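Local coordinates for DUF5624 domain-containing protein (Legionella pneumophila subsp. pneumophila, PDB 4JX2), which is of unknown function but is probably a secreted protein of this bacterium, built from many helices and a small mixed beta-sheet, at residues 280-283 with 284-288; 290-293 with 294-297; 384-387 with 388-392. One frame throughout, in Å; residues are numbered along the deposited sequence.

How the interactions relate
Interactions 1 and 2 belong to one beta-alpha-beta unit: 280-288 is nearly all of its short helix and the turn that closes it, and 290-297 is the return into the last strand. They touch directly, Val-283 against Leu-291 and Gln-284 against Thr-293. Interaction 3 opens a different helix, 386-398, and meets interaction 1 where Phe-390 packs on Pro-281; it does not touch interaction 2. Burial follows place in the fold. Interaction 3, centred about 8 Å from the centre of the chain, is a buried helix start with polar side chains and a water in its first turn. Interaction 1 is partly buried, with an apolar pair. Interaction 2, farthest out, mixes apolar side chains with polar ones nearer solvent.

Interaction 1. Residues 280-283 with 284-288; sequences VPFV and QALSN
Leu-286 lies over one face of the Phe-282 ring, its CD1 sitting 4.0 Å from the ring centroid and only 22° off the normal, a CH-pi contact displaced toward the rim. The other methyl, CD2, comes to 4.0 Å from Phe-282 CE1. The two side chains can meet because Phe-282 CG is anti to its backbone N (chi1 173°), while Leu-286 CG lies beside its own. One helical turn separates them, and Leu-286 N donates to Phe-282 O at 3.0 Å. On another side Gln-284 runs out extended, its OE1 4.0 Å from Val-280 CG1.

This is the helix of a beta-alpha-beta unit, between the parallel strands 257-262 and 296-298. Val-280 and Val-283, compact and apolar, face Ile-260 and Val-258 of the first strand, whereas Phe-282 and Leu-286 turn to helix 223-247, reaching Met-239, Leu-242 and Ile-246. A Schellman motif closes the helix: Asn-288, of a residue type that tolerates the positive phi it adopts here, sends its N to Ala-285 O at 3.0 Å. Ser-287 OG donates to Gln-284 O at 2.7 Å and is also bonded to Leu-291 N in the following loop.

Interaction 2. Residues 290-293 with 294-297; sequences KLAT and DRIY
Leu-291 splits its two methyls between the side chains that follow the turn. CD1 approaches Arg-295 CB at 3.8 Å and lies near the plane of the guanidinium, at its edge; CD2 meets Ile-296 CG1 at 3.9 Å. In both pairs the side chains run at a slant to each other. The leucine reaches forward because its CG stands anti to the backbone N, next to the carbonyl carbon (chi1 168°), and Ile-296 offers CG1 and CD1 to the same methyl, CD2, of Leu-291. Buried and branched, the two fit the surface of the sheet: both rest on Val-258 of strand 257-262, and Ile-296 also on Ile-260.

Ala-292 points its CB toward the residues that follow, where it meets Asp-294 OD2 at 3.4 Å and also Arg-295 CG, so a single methyl suffices there. Asp-294 CG lies between its own N and carbonyl carbon (chi1 62°), which folds the carboxylate back over the alanine. Thr-293, more exposed, packs against Gln-284 of the preceding helix.

The backbone makes a short 3-10 turn leading into strand 296-298. Arg-295 N donates to Ala-292 O at 3.1 Å and Ile-296 N to Thr-293 O at 3.2 Å. In each bond the donor stands more than 50° out of the carbonyl plane, not on a lone pair.

Arg-295 divides its character: the aliphatic stem joins the apolar group, while the chain bends at chi3 and the head turns to backbone carbonyls, NE bonding Ala-256 O and NH2 more weakly His-255 O. With the stem packed on Leu-291, these polar bonds probably tie the turn to the start of strand 257-262.

Interaction 3. Residues 384-387 with 388-392; sequences LSNT and VGFWM. With SO4 (sulfate ion), chain F.
Asn-386 and Phe-390 lie side by side one turn apart, pointing the same way, with amide and ring planes 64° apart. OD1 comes to 3.6 Å from Phe-390 CE1, and the backbone O of Asn-386 lies in the ring plane at its edge. The amide's ND2 is turned to Ser-276 O and Glu-382 OE1, which fixes its rotation.

Thr-387 OG1 stands beside its own N (chi1 -57°), a position from which it donates to Leu-384 O at 2.7 Å, arriving in the carbonyl plane on a lone pair. Thr-387 N shares the same acceptor. That torsion sends CG2 the other way, to 4.0 Å from Val-388 CG1.

Gly-389 N bonds Ser-385 O at 2.8 Å, and the glycine brings no side chain to the side that faces this oxygen. A water enters the first turn, donating to Asn-386 O at 2.8 Å and accepting from Trp-391 N. Before the helix, Leu-384 N donates to a sulfate, probably from the crystallisation liquor, also held by Asn-267 and by Arg-332 of the second subunit.

Thus helix 386-398 begins wedged between helices: Thr-387 against 366-378, Val-388 and Trp-391 against Met-232 of 223-247, and Phe-390 against Pro-281 of 279-286.

Interaction 1. Residues 280-283 with 284-288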
ATOM      1  N   VAL A 280       8.916  10.534  -1.832  1.00 32.18           N
ATOM      2  CA  VAL A 280       9.941   9.936  -0.985  1.00 31.85           C
ATOM      3  C   VAL A 280      11.328  10.499  -1.394  1.00 36.04           C
ATOM      4  O   VAL A 280      11.915  11.197  -0.549  1.00 36.21           O
ATOM      5  CB  VAL A 280       9.868   8.391  -0.955  1.00 34.35           C
ATOM      6  CG1 VAL A 280      10.977   7.809  -0.076  1.00 33.71           C
ATOM      7  CG2 VAL A 280       8.497   7.931  -0.475  1.00 33.61           C
ATOM      8  N   PRO A 281      11.843  10.329  -2.645  1.00 32.27           N
ATOM      9  CA  PRO A 281      13.132  10.968  -2.980  1.00 32.80           C
ATOM     10  C   PRO A 281      13.073  12.510  -2.899  1.00 39.88           C
ATOM     11  O   PRO A 281      14.061  13.122  -2.509  1.00 40.71           O
ATOM     12  CB  PRO A 281      13.396  10.507  -4.415  1.00 34.07           C
ATOM     13  CG  PRO A 281      12.050  10.153  -4.971  1.00 37.84           C
ATOM     14  CD  PRO A 281      11.314   9.567  -3.797  1.00 33.39           C
ATOM     15  N   PHE A 282      11.920  13.133  -3.241  1.00 37.94           N
ATOM     16  CA  PHE A 282      11.733  14.590  -3.168  1.00 38.28           C
ATOM     17  C   PHE A 282      11.981  15.108  -1.720  1.00 44.05           C
ATOM     18  O   PHE A 282      12.762  16.055  -1.530  1.00 42.78           O
ATOM     19  CB  PHE A 282      10.335  14.991  -3.683  1.00 39.53           C
ATOM     20  CG  PHE A 282       9.985  16.445  -3.489  1.00 42.13           C
ATOM     21  CD1 PHE A 282      10.800  17.453  -4.001  1.00 46.18           C
ATOM     22  CD2 PHE A 282       8.844  16.812  -2.791  1.00 44.31           C
ATOM     23  CE1 PHE A 282      10.495  18.798  -3.784  1.00 47.09           C
ATOM     24  CE2 PHE A 282       8.522  18.158  -2.606  1.00 47.37           C
ATOM     25  CZ  PHE A 282       9.357  19.140  -3.094  1.00 46.17           C
ATOM     26  N   VAL A 283      11.376  14.453  -0.713  1.00 42.31           N
ATOM     27  CA  VAL A 283      11.573  14.816   0.692  1.00 44.55           C
ATOM     28  C   VAL A 283      13.063  14.621   1.088  1.00 50.11           C
ATOM     29  O   VAL A 283      13.619  15.480   1.784  1.00 51.21           O
ATOM     30  CB  VAL A 283      10.595  14.054   1.618  1.00 49.04           C
ATOM     31  CG1 VAL A 283      10.997  14.149   3.079  1.00 49.80           C
ATOM     32  CG2 VAL A 283       9.214  14.618   1.457  1.00 48.90           C
ATOM     33  N   GLN A 284      13.712  13.531   0.612  1.00 46.15           N
ATOM     34  CA  GLN A 284      15.132  13.264   0.879  1.00 46.00           C
ATOM     35  C   GLN A 284      15.986  14.400   0.331  1.00 49.53           C
ATOM     36  O   GLN A 284      16.921  14.825   1.006  1.00 51.02           O
ATOM     37  CB  GLN A 284      15.577  11.939   0.267  1.00 47.16           C
ATOM     38  CG  GLN A 284      15.112  10.680   0.994  1.00 70.06           C
ATOM     39  CD  GLN A 284      15.618   9.478   0.229  1.00 95.59           C
ATOM     40  OE1 GLN A 284      14.861   8.786  -0.471  1.00 85.75           O
ATOM     41  NE2 GLN A 284      16.930   9.242   0.293  1.00 93.68           N
ATOM     42  N   ALA A 285      15.644  14.904  -0.877  1.00 43.95           N
ATOM     43  CA  ALA A 285      16.316  16.019  -1.538  1.00 43.77           C
ATOM     44  C   ALA A 285      16.180  17.302  -0.692  1.00 48.93           C
ATOM     45  O   ALA A 285      17.189  17.959  -0.424  1.00 51.80           O
ATOM     46  CB  ALA A 285      15.740  16.226  -2.932  1.00 44.01           C
ATOM     47  N   LEU A 286      14.959  17.607  -0.213  1.00 43.27           N
ATOM     48  CA  LEU A 286      14.669  18.759   0.642  1.00 42.99           C
ATOM     49  C   LEU A 286      15.514  18.728   1.914  1.00 51.88           C
ATOM     50  O   LEU A 286      16.063  19.756   2.321  1.00 53.53           O
ATOM     51  CB  LEU A 286      13.184  18.801   1.024  1.00 41.73           C
ATOM     52  CG  LEU A 286      12.175  19.111  -0.083  1.00 44.70           C
ATOM     53  CD1 LEU A 286      10.742  18.884   0.406  1.00 44.91           C
ATOM     54  CD2 LEU A 286      12.339  20.519  -0.619  1.00 43.21           C
ATOM     55  N   SER A 287      15.648  17.536   2.515  1.00 49.92           N
ATOM     56  CA  SER A 287      16.404  17.311   3.747  1.00 50.58           C
ATOM     57  C   SER A 287      17.897  17.323   3.524  1.00 57.81           C
ATOM     58  O   SER A 287      18.634  17.219   4.505  1.00 59.08           O
ATOM     59  CB  SER A 287      16.017  15.965   4.354  1.00 51.44           C
ATOM     60  OG  SER A 287      16.683  14.880   3.732  1.00 54.53           O
ATOM     61  N   ASN A 288      18.349  17.383   2.243  1.00 55.97           N
ATOM     62  CA  ASN A 288      19.754  17.300   1.825  1.00 57.79           C
ATOM     63  C   ASN A 288      20.347  16.001   2.409  1.00 64.29           C
ATOM     64  O   ASN A 288      21.410  15.991   3.035  1.00 66.43           O
ATOM     65  CB  ASN A 288      20.557  18.568   2.210  1.00 60.17           C
ATOM     66  CG  ASN A 288      21.974  18.625   1.680  1.00 88.77           C
ATOM     67  OD1 ASN A 288      22.885  19.048   2.394  1.00 92.37           O
ATOM     68  ND2 ASN A 288      22.207  18.214   0.428  1.00 75.40           N
TER

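Interaction 2. Residues 290-293 with 294-297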
ATOM      1  N   LYS A 290      19.735  14.429   5.006  1.00 56.50           N
ATOM      2  CA  LYS A 290      19.957  14.449   6.453  1.00 55.92           C
ATOM      3  C   LYS A 290      18.809  13.715   7.186  1.00 55.66           C
ATOM      4  O   LYS A 290      18.934  13.435   8.377  1.00 56.37           O
ATOM      5  CB  LYS A 290      20.122  15.891   6.973  1.00 59.73           C
ATOM      6  CG  LYS A 290      21.334  16.641   6.409  1.00 76.70           C
ATOM      7  CD  LYS A 290      21.261  18.140   6.723  1.00 87.31           C
ATOM      8  CE  LYS A 290      22.516  18.887   6.302  1.00 98.09           C
ATOM      9  NZ  LYS A 290      22.868  20.001   7.233  1.00102.58           N
ATOM     10  N   LEU A 291      17.717  13.384   6.471  1.00 47.91           N
ATOM     11  CA  LEU A 291      16.578  12.646   7.018  1.00 45.67           C
ATOM     12  C   LEU A 291      16.655  11.183   6.618  1.00 47.69           C
ATOM     13  O   LEU A 291      16.678  10.863   5.432  1.00 45.89           O
ATOM     14  CB  LEU A 291      15.228  13.252   6.577  1.00 44.62           C
ATOM     15  CG  LEU A 291      13.971  12.414   6.857  1.00 47.68           C
ATOM     16  CD1 LEU A 291      13.567  12.445   8.339  1.00 48.11           C
ATOM     17  CD2 LEU A 291      12.839  12.868   5.993  1.00 47.75           C
ATOM     18  N   ALA A 292      16.687  10.297   7.627  1.00 45.75           N
ATOM     19  CA  ALA A 292      16.725   8.839   7.475  1.00 44.64           C
ATOM     20  C   ALA A 292      15.441   8.374   6.817  1.00 49.91           C
ATOM     21  O   ALA A 292      14.354   8.820   7.181  1.00 49.70           O
ATOM     22  CB  ALA A 292      16.905   8.174   8.834  1.00 45.53           C
ATOM     23  N   THR A 293      15.571   7.506   5.824  1.00 47.76           N
ATOM     24  CA  THR A 293      14.445   7.003   5.042  1.00 46.94           C
ATOM     25  C   THR A 293      13.472   6.176   5.906  1.00 50.18           C
ATOM     26  O   THR A 293      12.283   6.162   5.599  1.00 50.60           O
ATOM     27  CB  THR A 293      14.946   6.239   3.821  1.00 55.11           C
ATOM     28  OG1 THR A 293      15.804   5.190   4.263  1.00 59.11           O
ATOM     29  CG2 THR A 293      15.708   7.143   2.856  1.00 54.16           C
ATOM     30  N   ASP A 294      13.940   5.558   7.000  1.00 46.12           N
ATOM     31  CA  ASP A 294      13.069   4.772   7.896  1.00 46.44           C
ATOM     32  C   ASP A 294      12.133   5.670   8.732  1.00 47.94           C
ATOM     33  O   ASP A 294      11.281   5.151   9.444  1.00 48.30           O
ATOM     34  CB  ASP A 294      13.901   3.872   8.830  1.00 49.98           C
ATOM     35  CG  ASP A 294      14.813   4.668   9.747  1.00 75.63           C
ATOM     36  OD1 ASP A 294      14.341   5.103  10.826  1.00 79.47           O
ATOM     37  OD2 ASP A 294      15.987   4.905   9.362  1.00 85.72           O
ATOM     38  N   ARG A 295      12.322   7.003   8.676  1.00 42.03           N
ATOM     39  CA  ARG A 295      11.505   7.989   9.388  1.00 40.39           C
ATOM     40  C   ARG A 295      10.342   8.477   8.496  1.00 40.91           C
ATOM     41  O   ARG A 295       9.531   9.306   8.937  1.00 40.89           O
ATOM     42  CB  ARG A 295      12.386   9.151   9.860  1.00 39.84           C
ATOM     43  CG  ARG A 295      13.409   8.708  10.905  1.00 44.35           C
ATOM     44  CD  ARG A 295      14.135   9.860  11.548  1.00 44.45           C
ATOM     45  NE  ARG A 295      13.228  10.710  12.322  1.00 45.75           N
ATOM     46  CZ  ARG A 295      12.932  10.521  13.602  1.00 52.67           C
ATOM     47  NH1 ARG A 295      13.471   9.511  14.275  1.00 38.99           N
ATOM     48  NH2 ARG A 295      12.098  11.342  14.224  1.00 33.80           N
ATOM     49  N   ILE A 296      10.250   7.917   7.257  1.00 34.94           N
ATOM     50  CA  ILE A 296       9.242   8.187   6.232  1.00 33.86           C
ATOM     51  C   ILE A 296       8.300   6.997   6.142  1.00 39.40           C
ATOM     52  O   ILE A 296       8.718   5.921   5.711  1.00 39.99           O
ATOM     53  CB  ILE A 296       9.906   8.495   4.857  1.00 35.98           C
ATOM     54  CG1 ILE A 296      10.900   9.677   4.950  1.00 36.03           C
ATOM     55  CG2 ILE A 296       8.843   8.739   3.785  1.00 35.50           C
ATOM     56  CD1 ILE A 296      11.975   9.677   3.924  1.00 34.70           C
ATOM     57  N   TYR A 297       7.025   7.179   6.538  1.00 35.87           N
ATOM     58  CA  TYR A 297       6.053   6.081   6.512  1.00 33.51           C
ATOM     59  C   TYR A 297       4.908   6.400   5.580  1.00 36.87           C
ATOM     60  O   TYR A 297       4.353   7.496   5.646  1.00 36.15           O
ATOM     61  CB  TYR A 297       5.527   5.765   7.937  1.00 33.80           C
ATOM     62  CG  TYR A 297       6.598   5.236   8.875  1.00 34.44           C
ATOM     63  CD1 TYR A 297       7.073   3.931   8.759  1.00 36.02           C
ATOM     64  CD2 TYR A 297       7.159   6.049   9.855  1.00 34.75           C
ATOM     65  CE1 TYR A 297       8.079   3.450   9.593  1.00 36.28           C
ATOM     66  CE2 TYR A 297       8.171   5.580  10.692  1.00 35.33           C
ATOM     67  CZ  TYR A 297       8.614   4.276  10.568  1.00 42.51           C
ATOM     68  OH  TYR A 297       9.623   3.820  11.378  1.00 45.29           O
TER

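Interaction 3. Residues 384-387 with 388-392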
ATOM      1  N   LEU A 384       0.674   8.887 -12.990  1.00 34.13           N
ATOM      2  CA  LEU A 384       1.322   9.453 -14.199  1.00 33.85           C
ATOM      3  C   LEU A 384       2.483  10.411 -13.832  1.00 36.20           C
ATOM      4  O   LEU A 384       3.453  10.462 -14.578  1.00 35.64           O
ATOM      5  CB  LEU A 384       0.336  10.153 -15.157  1.00 33.83           C
ATOM      6  CG  LEU A 384      -0.505   9.249 -16.054  1.00 39.01           C
ATOM      7  CD1 LEU A 384      -1.360  10.081 -16.991  1.00 39.81           C
ATOM      8  CD2 LEU A 384       0.355   8.244 -16.849  1.00 41.89           C
ATOM      9  N   SER A 385       2.425  11.073 -12.649  1.00 31.35           N
ATOM     10  CA  SER A 385       3.480  11.976 -12.194  1.00 31.99           C
ATOM     11  C   SER A 385       4.826  11.244 -11.937  1.00 38.48           C
ATOM     12  O   SER A 385       5.869  11.911 -11.956  1.00 39.49           O
ATOM     13  CB  SER A 385       3.042  12.764 -10.962  1.00 34.38           C
ATOM     14  OG  SER A 385       2.623  11.934  -9.896  1.00 42.09           O
ATOM     15  N   ASN A 386       4.817   9.880 -11.780  1.00 34.31           N
ATOM     16  CA  ASN A 386       6.043   9.070 -11.622  1.00 33.02           C
ATOM     17  C   ASN A 386       6.857   9.038 -12.925  1.00 36.87           C
ATOM     18  O   ASN A 386       8.029   8.654 -12.894  1.00 36.74           O
ATOM     19  CB  ASN A 386       5.724   7.639 -11.196  1.00 32.12           C
ATOM     20  CG  ASN A 386       5.226   7.466  -9.787  1.00 46.55           C
ATOM     21  OD1 ASN A 386       5.370   8.337  -8.936  1.00 39.75           O
ATOM     22  ND2 ASN A 386       4.692   6.294  -9.495  1.00 37.50           N
ATOM     23  N   THR A 387       6.238   9.430 -14.074  1.00 32.57           N
ATOM     24  CA  THR A 387       6.911   9.481 -15.378  1.00 32.52           C
ATOM     25  C   THR A 387       8.135  10.399 -15.319  1.00 38.02           C
ATOM     26  O   THR A 387       9.140  10.124 -15.987  1.00 39.17           O
ATOM     27  CB  THR A 387       5.939   9.993 -16.468  1.00 31.82           C
ATOM     28  OG1 THR A 387       4.793   9.160 -16.522  1.00 27.92           O
ATOM     29  CG2 THR A 387       6.575  10.095 -17.837  1.00 27.87           C
ATOM     30  N   VAL A 388       8.022  11.518 -14.559  1.00 32.48           N
ATOM     31  CA  VAL A 388       9.064  12.539 -14.494  1.00 31.22           C
ATOM     32  C   VAL A 388       9.477  12.900 -13.050  1.00 34.64           C
ATOM     33  O   VAL A 388      10.562  13.459 -12.865  1.00 34.09           O
ATOM     34  CB  VAL A 388       8.628  13.812 -15.273  1.00 34.11           C
ATOM     35  CG1 VAL A 388       8.338  13.512 -16.748  1.00 33.03           C
ATOM     36  CG2 VAL A 388       7.451  14.534 -14.603  1.00 33.55           C
ATOM     37  N   GLY A 389       8.599  12.629 -12.074  1.00 30.71           N
ATOM     38  CA  GLY A 389       8.779  12.964 -10.665  1.00 30.43           C
ATOM     39  C   GLY A 389      10.112  12.563 -10.075  1.00 36.17           C
ATOM     40  O   GLY A 389      10.786  13.404  -9.461  1.00 37.46           O
ATOM     41  N   PHE A 390      10.512  11.266 -10.272  1.00 30.60           N
ATOM     42  CA  PHE A 390      11.800  10.735  -9.803  1.00 29.39           C
ATOM     43  C   PHE A 390      12.966  11.453 -10.473  1.00 36.43           C
ATOM     44  O   PHE A 390      13.935  11.785  -9.787  1.00 40.27           O
ATOM     45  CB  PHE A 390      11.906   9.214 -10.004  1.00 29.48           C
ATOM     46  CG  PHE A 390      11.028   8.426  -9.060  1.00 28.85           C
ATOM     47  CD1 PHE A 390       9.703   8.147  -9.382  1.00 29.96           C
ATOM     48  CD2 PHE A 390      11.525   7.954  -7.851  1.00 28.92           C
ATOM     49  CE1 PHE A 390       8.878   7.450  -8.496  1.00 29.37           C
ATOM     50  CE2 PHE A 390      10.704   7.224  -6.975  1.00 30.65           C
ATOM     51  CZ  PHE A 390       9.381   7.003  -7.294  1.00 28.25           C
ATOM     52  N   TRP A 391      12.867  11.733 -11.788  1.00 31.89           N
ATOM     53  CA  TRP A 391      13.915  12.455 -12.534  1.00 31.62           C
ATOM     54  C   TRP A 391      14.032  13.932 -12.094  1.00 34.42           C
ATOM     55  O   TRP A 391      15.144  14.389 -11.810  1.00 36.45           O
ATOM     56  CB  TRP A 391      13.696  12.385 -14.064  1.00 29.78           C
ATOM     57  CG  TRP A 391      14.913  12.836 -14.806  1.00 30.98           C
ATOM     58  CD1 TRP A 391      16.025  12.089 -15.093  1.00 34.13           C
ATOM     59  CD2 TRP A 391      15.220  14.182 -15.204  1.00 30.92           C
ATOM     60  NE1 TRP A 391      16.990  12.880 -15.671  1.00 34.26           N
ATOM     61  CE2 TRP A 391      16.517  14.166 -15.773  1.00 35.38           C
ATOM     62  CE3 TRP A 391      14.519  15.400 -15.152  1.00 31.53           C
ATOM     63  CZ2 TRP A 391      17.114  15.316 -16.312  1.00 34.61           C
ATOM     64  CZ3 TRP A 391      15.121  16.539 -15.661  1.00 33.45           C
ATOM     65  CH2 TRP A 391      16.396  16.487 -16.252  1.00 34.46           C
HETATM   66  N   MSE A 392      12.905  14.686 -12.085  1.00 27.63           N
HETATM   67  CA  MSE A 392      12.918  16.101 -11.722  1.00 26.50           C
HETATM   68  C   MSE A 392      13.365  16.310 -10.253  1.00 33.70           C
HETATM   69  O   MSE A 392      14.060  17.284 -10.000  1.00 36.31           O
HETATM   70  CB  MSE A 392      11.571  16.780 -12.029  1.00 27.43           C
HETATM   71  CG  MSE A 392      11.588  18.316 -11.832  1.00 34.12           C
HETATM   72 SE   MSE A 392      12.959  19.288 -12.859  0.75 41.83          SE
HETATM   73  CE  MSE A 392      12.070  19.453 -14.595  1.00 38.47           C
TER
HETATM   74  S   SO4 F 504      -3.108   9.593 -12.740  1.00 63.63           S
HETATM   75  O1  SO4 F 504      -2.840   8.968 -14.027  1.00 61.22           O
HETATM   76  O2  SO4 F 504      -4.523   9.360 -12.380  1.00 68.08           O
HETATM   77  O3  SO4 F 504      -2.228   9.005 -11.733  1.00 65.28           O
HETATM   78  O4  SO4 F 504      -2.865  11.038 -12.806  1.00 64.13           O
HETATM   79  O   HOH W   1      10.543   9.971 -13.031  1.00 37.35           O